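Local coordinates for ThermoDBP-single stranded DNA binding protein (Thermoproteus tenax, PDB 3TEK) that binds single-stranded DNA and probably stands in for the canonical single-stranded DNA-binding protein in the Thermoproteales, at residues A[28-33]-A[120-125]; A[51-56]-A[91-96]. All blocks are in the same frame, centred on the assembly; numbering follows the deposited sequence.

Contact 1. Residues A[28-33]-A[120-125]; sequences IRWNTG and TELVLD
Ile28 faces Leu122 and Trp30 faces Thr120 as hydrogen-bonded antiparallel pairs, with the non-hydrogen-bonded pair Arg29-Glu121 between them. The axes of strands 28-31 and 120-124 approach to 4.8 Å at 142°, well short of exactly antiparallel, in keeping with a twisted sheet. Each hydrogen-bonded pair is closed by two backbone bonds, and the N-H of Ile28 reaches the carbonyl O of Leu122 at 2.7 Å, practically straight. Where the strands draw together, at the Arg29-Glu121 pair, the O of Ile28 also receives the CA-H of Glu121, with a CA to O distance of 3.3 Å.

Side chains alternate between the two faces. On one, CG of Trp30 anti to the backbone N (chi1 173°) stands the indole out from the sheet with its CE3 side leaning toward strand 120-124; Trp30 CE3 meets Leu122 CD1 at 4.0 Å and, equally near, the methyl of Thr120, both obliquely to the ring. On this face Ile28 CB lies 4.4 Å from Leu122 CB. The buried hydroxyl of Thr120 is hydrogen-bonded to the hydroxyl of Thr138 and to Trp133 NE1.

On the other face Arg29 and Glu121 run side by side. Glu121 OE2 lies at the edge of the guanidinium, near its plane, but 3.9 Å from Arg29 NE, which makes a long salt bridge; the carboxylate plane is turned 68° from that of the guanidinium. Stronger partners flank the pair, Glu16 for Arg29 NH2 and Asn134 for Glu121 OE1, extending this polar row over all four strands. Further along the same segment, Asn31 OD1 accepts the N-H of Gly33 at 2.8 Å and forms an Asx turn. These are the inner strands of a four-stranded antiparallel sheet of order 1-2-3-4, with the helices inserted between strands two and three.

Contact 2. Residues A[51-56]-A[91-96]; sequences EFFKLL and ELFDGL
Phe52 and Phe93 both swing CG anti to the backbone N (chi1 179° for Phe52), which carries their rings into the gap between helices 52-56 and 91-96. Phe53, one residue on, sets CG beside its backbone N instead; although its CB sets out alongside the gap, its ring ends against Phe93. The three rings form an aromatic cluster.

Within it, Phe93 turns an edge to the face of Phe52 in a T-shaped pair, centroids 5.2 Å apart and planes at 64°. Its CD1 is the leading atom, 3.5 Å from Phe52 CG and displaced from the middle of the ring toward the rim. The CB of Phe93 adds an off-centre CH-pi contact to the same ring. Phe53 meets one face of Phe93 obliquely, and its CZ comes to 3.5 Å from Phe93 CG. Phe93 thus meets consecutive residues of the other helix, Phe52 at its edge and Phe53 over one face.

The segment axes remain 11.3 Å apart at their closest, inclined at 122°, so that large side chains rather than backbones bridge the helices. Both helices belong to the helical layer packed on one face of the antiparallel sheet, as in a two-layer alpha/beta sandwich, and Trp30 of that sheet forms an edge-to-face pair with Phe52.

Leucines close round the rim of the Phe52 ring. Leu92 CG lies near the ring plane, 3.8 Å from Phe52 CZ, and Leu96 CD1 takes the neighbouring edge, 3.6 Å from Phe52 CE1. Leu56 CD1 touches Leu92 CD2 at 3.8 Å, and both leucines also pack on Leu122. No hydrogen bond joins the segments; Pro50 packs against Phe93, and Trp133 against Leu92 and Leu96.

In the fold
From the N terminus, strand 13-20 is followed by strand 23-31, whose end supplies the first half of contact 1. The chain then runs through helix 37-41 to helix 52-68, where contact 2 opens; it closes after helix 71-79, on helix 83-108. Strand 116-124 follows and completes contact 1, so the helical loop of contact 2 lies wholly within the longer excursion spanned by residues 28-33 and 120-125. Contact 1 joins the sheet's two inner strands, contact 2 two helices above them. Their centres are 11 Å apart and the layers meet directly: Trp30 CH2 is 3.5 Å from Phe52 CE1, and Leu122 CD2 is 3.6 Å from Leu92 CD2.

Contact 1. Residues A[28-33]-A[120-125]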
# COMPACT_ATOMS: atom_id res chain seq x y z
N ILE A 28 -2.78 -2.19 -8.93
CA ILE A 28 -2.90 -2.96 -7.72
C ILE A 28 -3.93 -2.32 -6.79
O ILE A 28 -3.87 -1.13 -6.47
CB ILE A 28 -1.58 -3.05 -6.98
CG1 ILE A 28 -0.49 -3.65 -7.89
CG2 ILE A 28 -1.73 -3.87 -5.70
CD1 ILE A 28 0.81 -3.78 -7.19
N ARG A 29 -4.89 -3.15 -6.36
CA ARG A 29 -5.86 -2.77 -5.36
C ARG A 29 -5.42 -3.41 -4.07
O ARG A 29 -5.34 -4.63 -3.98
CB ARG A 29 -7.26 -3.25 -5.74
CG ARG A 29 -7.79 -2.60 -7.01
CD ARG A 29 -9.07 -3.24 -7.54
NE ARG A 29 -9.33 -2.74 -8.90
CZ ARG A 29 -9.40 -3.48 -10.01
NH1 ARG A 29 -9.29 -4.80 -9.99
NH2 ARG A 29 -9.63 -2.87 -11.18
N TRP A 30 -5.15 -2.58 -3.06
CA TRP A 30 -4.52 -3.06 -1.84
C TRP A 30 -5.31 -2.64 -0.60
O TRP A 30 -5.53 -1.46 -0.38
CB TRP A 30 -3.09 -2.53 -1.80
CG TRP A 30 -2.33 -2.78 -0.53
CD1 TRP A 30 -2.34 -3.92 0.21
CD2 TRP A 30 -1.44 -1.87 0.13
NE1 TRP A 30 -1.51 -3.78 1.29
CE2 TRP A 30 -0.95 -2.53 1.28
CE3 TRP A 30 -1.04 -0.56 -0.12
CZ2 TRP A 30 -0.06 -1.94 2.17
CZ3 TRP A 30 -0.14 0.03 0.77
CH2 TRP A 30 0.34 -0.66 1.89
N ASN A 31 -5.76 -3.61 0.18
CA ASN A 31 -6.34 -3.31 1.49
C ASN A 31 -5.37 -3.73 2.56
O ASN A 31 -4.92 -4.85 2.56
CB ASN A 31 -7.69 -4.02 1.70
CG ASN A 31 -8.43 -3.55 3.00
OD1 ASN A 31 -7.81 -3.16 4.00
ND2 ASN A 31 -9.77 -3.60 2.98
N THR A 32 -5.07 -2.81 3.47
CA THR A 32 -4.08 -3.03 4.52
C THR A 32 -4.48 -4.12 5.48
O THR A 32 -3.62 -4.72 6.14
CB THR A 32 -3.91 -1.77 5.40
OG1 THR A 32 -5.14 -1.49 6.08
CG2 THR A 32 -3.50 -0.57 4.54
N GLY A 33 -5.78 -4.31 5.60
CA GLY A 33 -6.34 -5.12 6.64
C GLY A 33 -6.60 -4.29 7.86
O GLY A 33 -6.24 -3.10 7.95
N THR A 120 -6.67 1.25 -1.01
CA THR A 120 -6.20 2.22 -1.98
C THR A 120 -5.80 1.52 -3.27
O THR A 120 -5.85 0.29 -3.37
CB THR A 120 -5.06 3.07 -1.42
OG1 THR A 120 -4.80 4.18 -2.31
CG2 THR A 120 -3.81 2.20 -1.17
N GLU A 121 -5.49 2.31 -4.28
CA GLU A 121 -5.04 1.79 -5.57
C GLU A 121 -3.69 2.36 -5.93
O GLU A 121 -3.43 3.54 -5.69
CB GLU A 121 -6.01 2.16 -6.67
CG GLU A 121 -7.36 1.53 -6.54
CD GLU A 121 -8.14 1.55 -7.87
OE1 GLU A 121 -7.64 2.11 -8.90
OE2 GLU A 121 -9.24 1.00 -7.87
N LEU A 122 -2.85 1.50 -6.50
CA LEU A 122 -1.50 1.83 -6.97
C LEU A 122 -1.33 1.34 -8.42
O LEU A 122 -1.95 0.34 -8.82
CB LEU A 122 -0.44 1.13 -6.08
CG LEU A 122 -0.73 1.04 -4.56
CD1 LEU A 122 0.22 0.08 -3.84
CD2 LEU A 122 -0.65 2.44 -3.90
N VAL A 123 -0.49 2.04 -9.18
CA VAL A 123 -0.03 1.55 -10.51
C VAL A 123 1.50 1.40 -10.45
O VAL A 123 2.22 2.36 -10.13
CB VAL A 123 -0.44 2.50 -11.66
CG1 VAL A 123 0.14 2.04 -13.06
CG2 VAL A 123 -1.96 2.61 -11.76
N LEU A 124 1.99 0.20 -10.68
CA LEU A 124 3.43 -0.04 -10.70
C LEU A 124 3.88 -0.12 -12.14
O LEU A 124 3.34 -0.90 -12.91
CB LEU A 124 3.78 -1.34 -9.99
CG LEU A 124 5.22 -1.89 -10.13
CD1 LEU A 124 6.24 -0.99 -9.43
CD2 LEU A 124 5.29 -3.30 -9.60
N ASP A 125 4.91 0.66 -12.47
CA ASP A 125 5.63 0.46 -13.74
C ASP A 125 6.73 -0.58 -13.49
O ASP A 125 7.72 -0.27 -12.84
CB ASP A 125 6.24 1.80 -14.23
CG ASP A 125 6.93 1.68 -15.58
OD1 ASP A 125 7.41 0.57 -15.93
OD2 ASP A 125 7.02 2.70 -16.29

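Contact 2. Residues A[51-56]-A[91-96]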
# COMPACT_ATOMS: atom_id res chain seq x y z
N GLU A 51 4.67 -1.78 9.75
CA GLU A 51 4.28 -2.97 9.00
C GLU A 51 4.06 -2.60 7.53
O GLU A 51 4.14 -3.46 6.66
CB GLU A 51 3.01 -3.57 9.59
CG GLU A 51 2.88 -5.07 9.39
CD GLU A 51 1.69 -5.65 10.14
OE1 GLU A 51 1.32 -6.81 9.83
OE2 GLU A 51 1.14 -4.97 11.04
N PHE A 52 3.80 -1.32 7.29
CA PHE A 52 3.47 -0.80 5.97
C PHE A 52 4.30 -1.41 4.86
O PHE A 52 3.76 -1.87 3.85
CB PHE A 52 3.67 0.70 5.93
CG PHE A 52 3.36 1.30 4.60
CD1 PHE A 52 2.08 1.72 4.29
CD2 PHE A 52 4.35 1.43 3.64
CE1 PHE A 52 1.79 2.28 3.05
CE2 PHE A 52 4.06 1.98 2.40
CZ PHE A 52 2.78 2.40 2.11
N PHE A 53 5.61 -1.40 5.04
CA PHE A 53 6.56 -1.76 3.99
C PHE A 53 6.55 -3.24 3.65
O PHE A 53 6.61 -3.63 2.47
CB PHE A 53 7.95 -1.26 4.37
CG PHE A 53 8.06 0.23 4.31
CD1 PHE A 53 8.07 0.88 3.08
CD2 PHE A 53 8.08 1.00 5.45
CE1 PHE A 53 8.15 2.27 3.00
CE2 PHE A 53 8.15 2.40 5.38
CZ PHE A 53 8.16 3.02 4.16
N LYS A 54 6.41 -4.05 4.69
CA LYS A 54 6.26 -5.48 4.58
C LYS A 54 4.97 -5.82 3.85
O LYS A 54 4.95 -6.70 2.98
CB LYS A 54 6.23 -6.10 5.98
CG LYS A 54 6.51 -7.58 6.02
CD LYS A 54 6.51 -8.14 7.49
CE LYS A 54 7.49 -7.40 8.42
NZ LYS A 54 8.94 -7.78 8.29
N LEU A 55 3.89 -5.13 4.21
CA LEU A 55 2.61 -5.33 3.55
C LEU A 55 2.71 -4.90 2.07
O LEU A 55 2.27 -5.63 1.18
CB LEU A 55 1.48 -4.58 4.29
CG LEU A 55 1.26 -5.04 5.77
CD1 LEU A 55 0.30 -4.11 6.51
CD2 LEU A 55 0.82 -6.50 5.89
N LEU A 56 3.30 -3.74 1.84
CA LEU A 56 3.36 -3.20 0.48
C LEU A 56 4.18 -4.13 -0.44
O LEU A 56 3.80 -4.39 -1.58
CB LEU A 56 3.98 -1.80 0.50
CG LEU A 56 4.29 -1.16 -0.83
CD1 LEU A 56 2.99 -0.82 -1.50
CD2 LEU A 56 5.10 0.08 -0.67
N GLU A 91 7.48 7.58 -0.78
CA GLU A 91 6.58 8.70 -1.09
C GLU A 91 5.14 8.28 -0.83
O GLU A 91 4.35 9.07 -0.35
CB GLU A 91 6.77 9.17 -2.54
CG GLU A 91 8.05 10.00 -2.75
CD GLU A 91 8.33 10.31 -4.20
OE1 GLU A 91 7.42 10.14 -5.02
OE2 GLU A 91 9.47 10.75 -4.54
N LEU A 92 4.82 7.03 -1.16
CA LEU A 92 3.53 6.44 -0.81
C LEU A 92 3.28 6.38 0.70
O LEU A 92 2.18 6.69 1.18
CB LEU A 92 3.43 5.02 -1.39
CG LEU A 92 2.16 4.26 -1.09
CD1 LEU A 92 0.91 5.05 -1.50
CD2 LEU A 92 2.25 2.86 -1.79
N PHE A 93 4.30 5.95 1.44
CA PHE A 93 4.20 5.81 2.89
C PHE A 93 3.93 7.18 3.52
O PHE A 93 3.03 7.34 4.35
CB PHE A 93 5.49 5.20 3.43
CG PHE A 93 5.60 5.20 4.94
CD1 PHE A 93 4.94 4.26 5.72
CD2 PHE A 93 6.43 6.13 5.58
CE1 PHE A 93 5.09 4.24 7.13
CE2 PHE A 93 6.59 6.11 6.98
CZ PHE A 93 5.91 5.17 7.74
N ASP A 94 4.72 8.17 3.11
CA ASP A 94 4.58 9.54 3.62
C ASP A 94 3.25 10.17 3.24
O ASP A 94 2.63 10.81 4.06
CB ASP A 94 5.70 10.45 3.10
CG ASP A 94 7.00 10.22 3.83
OD1 ASP A 94 7.08 9.26 4.63
OD2 ASP A 94 7.95 11.03 3.62
N GLY A 95 2.84 9.99 1.99
CA GLY A 95 1.59 10.53 1.51
C GLY A 95 0.39 9.90 2.21
O GLY A 95 -0.55 10.61 2.56
N LEU A 96 0.41 8.58 2.39
CA LEU A 96 -0.68 7.89 3.10
C LEU A 96 -0.75 8.26 4.57
O LEU A 96 -1.83 8.46 5.10
CB LEU A 96 -0.57 6.39 3.00
CG LEU A 96 -1.43 5.70 1.92
CD1 LEU A 96 -0.94 4.27 1.72
CD2 LEU A 96 -2.94 5.72 2.26